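Local structure of serpin-ZX (Arabidopsis thaliana, 3LE2) at residues Val42-Ser45 and Ile46-Ala49; Val134-Ile137 and Ala138-Ser142. The protein inhibits target proteases, including metacaspase-9 and the cell-death protease RD21A, acting on metacaspase-9 through cleavage of the inhibitor's own reactive centre loop and covalent attachment to the protease. One frame throughout, in Å; residues are numbered along the deposited sequence.

Contact 1: residues Val42-Ser45 and Ile46-Ala49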
loop_
_atom_site.group_PDB
_atom_site.type_symbol
_atom_site.label_atom_id
_atom_site.label_comp_id
_atom_site.label_asym_id
_atom_site.label_seq_id
_atom_site.Cartn_x
_atom_site.Cartn_y
_atom_site.Cartn_z
ATOM N N VAL A 42 -7.564 -4.620 -5.690
ATOM C CA VAL A 42 -9.021 -4.606 -5.500
ATOM C C VAL A 42 -9.741 -3.913 -6.670
ATOM O O VAL A 42 -10.767 -4.390 -7.146
ATOM C CB VAL A 42 -9.418 -3.905 -4.198
ATOM C CG1 VAL A 42 -10.886 -3.484 -4.249
ATOM C CG2 VAL A 42 -9.146 -4.800 -2.993
ATOM N N VAL A 43 -9.197 -2.793 -7.136
ATOM C CA VAL A 43 -9.749 -2.128 -8.315
ATOM C C VAL A 43 -9.637 -2.996 -9.577
ATOM O O VAL A 43 -10.609 -3.147 -10.330
ATOM C CB VAL A 43 -9.078 -0.764 -8.578
ATOM C CG1 VAL A 43 -9.664 -0.134 -9.825
ATOM C CG2 VAL A 43 -9.273 0.156 -7.392
ATOM N N LEU A 44 -8.448 -3.555 -9.805
ATOM C CA LEU A 44 -8.211 -4.409 -10.969
ATOM C C LEU A 44 -9.122 -5.643 -10.963
ATOM O O LEU A 44 -9.586 -6.074 -12.019
ATOM C CB LEU A 44 -6.735 -4.798 -11.082
ATOM C CG LEU A 44 -5.784 -3.624 -11.340
ATOM C CD1 LEU A 44 -4.327 -4.059 -11.240
ATOM C CD2 LEU A 44 -6.052 -2.977 -12.704
ATOM N N SER A 45 -9.398 -6.185 -9.776
ATOM C CA SER A 45 -10.374 -7.276 -9.633
ATOM C C SER A 45 -11.792 -6.834 -10.040
ATOM O O SER A 45 -12.513 -7.569 -10.712
ATOM C CB SER A 45 -10.391 -7.807 -8.200
ATOM O OG SER A 45 -9.119 -8.299 -7.814
ATOM N N ILE A 46 -12.187 -5.635 -9.622
ATOM C CA ILE A 46 -13.451 -5.049 -10.049
ATOM C C ILE A 46 -13.525 -4.887 -11.574
ATOM O O ILE A 46 -14.540 -5.174 -12.194
ATOM C CB ILE A 46 -13.684 -3.701 -9.349
ATOM C CG1 ILE A 46 -13.902 -3.937 -7.852
ATOM C CG2 ILE A 46 -14.882 -2.995 -9.948
ATOM C CD1 ILE A 46 -13.949 -2.678 -7.029
ATOM N N ILE A 47 -12.429 -4.451 -12.180
ATOM C CA ILE A 47 -12.388 -4.268 -13.623
ATOM C C ILE A 47 -12.430 -5.598 -14.369
ATOM O O ILE A 47 -13.089 -5.730 -15.401
ATOM C CB ILE A 47 -11.123 -3.513 -14.041
ATOM C CG1 ILE A 47 -11.132 -2.108 -13.443
ATOM C CG2 ILE A 47 -11.001 -3.477 -15.560
ATOM C CD1 ILE A 47 -9.810 -1.385 -13.570
ATOM N N ALA A 48 -11.708 -6.583 -13.854
ATOM C CA ALA A 48 -11.713 -7.888 -14.480
ATOM C C ALA A 48 -13.146 -8.398 -14.530
ATOM O O ALA A 48 -13.578 -8.970 -15.533
ATOM C CB ALA A 48 -10.815 -8.860 -13.713
ATOM N N ALA A 49 -13.883 -8.159 -13.449
ATOM C CA ALA A 49 -15.227 -8.700 -13.292
ATOM C C ALA A 49 -16.210 -8.116 -14.306
ATOM O O ALA A 49 -17.228 -8.732 -14.618
ATOM C CB ALA A 49 -15.721 -8.468 -11.875
#
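Val-42 O accepts a hydrogen bond from Ile-46 N at 3.1 Å and opens a run of four successive i to i+4 backbone bonds that binds residues 42-45 to residues 46-49 in one alpha-helix. The next pair, Val-43 O with Ile-47 N, is 2.9 Å apart. Leu-44 O accepts one from Ala-48 N, again at 2.9 Å, and Ser-45 O one from Ala-49 N at 3.1 Å. The buried hydroxyl of Ser-45 is also satisfied within the helix: OG, set back beside its own backbone N (chi1 -59°), bonds to Asn-41 O one turn earlier. Further along, Ala-48 O accepts a hydrogen bond from the hydroxyl of Ser-51. Helix 37-49 belongs to the helical part of the serpin fold and leans on strand 167-176, where Phe-169 meets Val-43, Ile-46 and Ile-47. Apolar contacts between successive turns run beside the polar bonds. Ile-47 CD1 rests 4.0 Å from Val-43 CG1 and 4.2 Å from Leu-44 CD2, drawing together branches from two neighbouring residues. Around the helix, Val-42 CG1 meets Ile-46 CD1 at 4.2 Å, while the Val-42 side chain also touches Ser-75 and Val-79 of helix 68-83.

Contact 2: residues Val134-Ile137 and Ala138-Ser142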
loop_
_atom_site.group_PDB
_atom_site.type_symbol
_atom_site.label_atom_id
_atom_site.label_comp_id
_atom_site.label_asym_id
_atom_site.label_seq_id
_atom_site.Cartn_x
_atom_site.Cartn_y
_atom_site.Cartn_z
ATOM N N VAL A 134 -16.002 19.510 -13.170
ATOM C CA VAL A 134 -15.504 20.235 -11.999
ATOM C C VAL A 134 -16.320 19.903 -10.761
ATOM O O VAL A 134 -15.766 19.790 -9.668
ATOM C CB VAL A 134 -15.511 21.769 -12.199
ATOM C CG1 VAL A 134 -14.643 22.438 -11.146
ATOM C CG2 VAL A 134 -15.003 22.122 -13.573
ATOM N N GLU A 135 -17.629 19.743 -10.924
ATOM C CA GLU A 135 -18.474 19.368 -9.787
ATOM C C GLU A 135 -18.291 17.914 -9.391
ATOM O O GLU A 135 -18.349 17.578 -8.200
ATOM C CB GLU A 135 -19.957 19.603 -10.073
ATOM C CG GLU A 135 -20.310 21.028 -10.444
ATOM C CD GLU A 135 -19.889 22.045 -9.391
ATOM O OE1 GLU A 135 -19.819 21.701 -8.181
ATOM O OE2 GLU A 135 -19.637 23.200 -9.789
ATOM N N VAL A 136 -18.111 17.044 -10.385
ATOM C CA VAL A 136 -17.955 15.610 -10.115
ATOM C C VAL A 136 -16.704 15.358 -9.278
ATOM O O VAL A 136 -16.741 14.629 -8.300
ATOM C CB VAL A 136 -17.899 14.771 -11.416
ATOM C CG1 VAL A 136 -17.819 13.276 -11.088
ATOM C CG2 VAL A 136 -19.112 15.076 -12.317
ATOM N N ILE A 137 -15.603 15.999 -9.651
ATOM C CA ILE A 137 -14.368 15.934 -8.868
ATOM C C ILE A 137 -14.609 16.261 -7.390
ATOM O O ILE A 137 -14.189 15.512 -6.506
ATOM C CB ILE A 137 -13.293 16.887 -9.441
ATOM C CG1 ILE A 137 -12.953 16.492 -10.880
ATOM C CG2 ILE A 137 -12.046 16.905 -8.548
ATOM C CD1 ILE A 137 -12.058 17.484 -11.594
ATOM N N ALA A 138 -15.296 17.371 -7.116
ATOM C CA ALA A 138 -15.558 17.753 -5.728
ATOM C C ALA A 138 -16.460 16.739 -5.054
ATOM O O ALA A 138 -16.253 16.385 -3.885
ATOM C CB ALA A 138 -16.168 19.158 -5.636
ATOM N N GLU A 139 -17.460 16.277 -5.799
ATOM C CA GLU A 139 -18.405 15.287 -5.288
ATOM C C GLU A 139 -17.699 13.989 -4.882
ATOM O O GLU A 139 -17.965 13.437 -3.813
ATOM C CB GLU A 139 -19.505 15.014 -6.323
ATOM C CG GLU A 139 -20.438 13.853 -5.966
ATOM C CD GLU A 139 -21.533 13.616 -7.006
ATOM O OE1 GLU A 139 -21.259 13.756 -8.222
ATOM O OE2 GLU A 139 -22.671 13.279 -6.605
ATOM N N VAL A 140 -16.799 13.510 -5.740
ATOM C CA VAL A 140 -16.049 12.283 -5.455
ATOM C C VAL A 140 -15.153 12.504 -4.241
ATOM O O VAL A 140 -15.054 11.649 -3.352
ATOM C CB VAL A 140 -15.205 11.829 -6.670
ATOM C CG1 VAL A 140 -14.345 10.644 -6.313
ATOM C CG2 VAL A 140 -16.103 11.491 -7.865
ATOM N N ASN A 141 -14.520 13.671 -4.188
ATOM C CA ASN A 141 -13.705 14.004 -3.026
ATOM C C ASN A 141 -14.497 14.065 -1.717
ATOM O O ASN A 141 -14.063 13.522 -0.707
ATOM C CB ASN A 141 -12.878 15.269 -3.268
ATOM C CG ASN A 141 -11.658 14.983 -4.108
ATOM O OD1 ASN A 141 -11.223 13.840 -4.191
ATOM N ND2 ASN A 141 -11.112 16.001 -4.754
ATOM N N SER A 142 -15.664 14.700 -1.746
ATOM C CA SER A 142 -16.512 14.776 -0.561
ATOM C C SER A 142 -16.942 13.379 -0.140
ATOM O O SER A 142 -16.956 13.041 1.047
ATOM C CB SER A 142 -17.757 15.646 -0.833
ATOM O OG SER A 142 -17.417 17.021 -0.986
#
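The carboxamide of Asn-141 turns one face toward Ile-137. Over that face lies Ile-137 O, 3.5 Å from Asn-141 CG; the methyl Ile-137 CG2 is on the same side of the plane but beyond the nitrogen end, 4.0 Å from Asn-141 ND2. The amide oxygen, OD1, accepts a hydrogen bond from Leu-156 N, and the side chain also touches Glu-154 and Val-155. This is a one-turn contact within helix 129-147, which in the serpin fold corresponds to the helix packed across the front of the main beta-sheet. Asn-141 fastens it to the connection leading on to strand 167-176. The amide reaches its place because CG stands anti to the carbonyl carbon of Asn-141 (chi1 -79°), bringing the group back over the preceding turn, where the two side chains lie side by side and point the same way. Asn-141 N in turn donates to Ile-137 O at 3.0 Å, so the oxygen beneath the amide face is itself engaged in the helix. On the exposed side, Glu-135 O accepts a hydrogen bond from Glu-139 N at 2.9 Å, and Glu-139 CB packs against the same carbonyl oxygen, Glu-135 O, at 3.4 Å. On the buried side, Val-136 and Val-140 are joined by both backbone and side chain: Val-140 N donates to Val-136 O at 2.8 Å. Ile-137 and Val-140 both pack on Leu-156. The two valines meet through a single methyl from each, Val-136 CG1 and Val-140 CG2, 4.1 Å apart.

Contact 1 comes first along the chain, on helix 37-49, and closes well before contact 2 opens on helix 129-147. Their centres are about 23 Å apart and their nearest atoms about 12 Å, so they do not touch. Strand 167-176 relates them: it carries residues that pack on contact 1, and it follows the connection that grips contact 2. In serpins generally, the two helices flank the main beta-sheet from opposite sides. In this native, stressed state strand 167-176 pairs directly with strand 326-335, the place where a cleaved reactive centre loop inserts in the family. Both contacts lie away from the reactive bond itself.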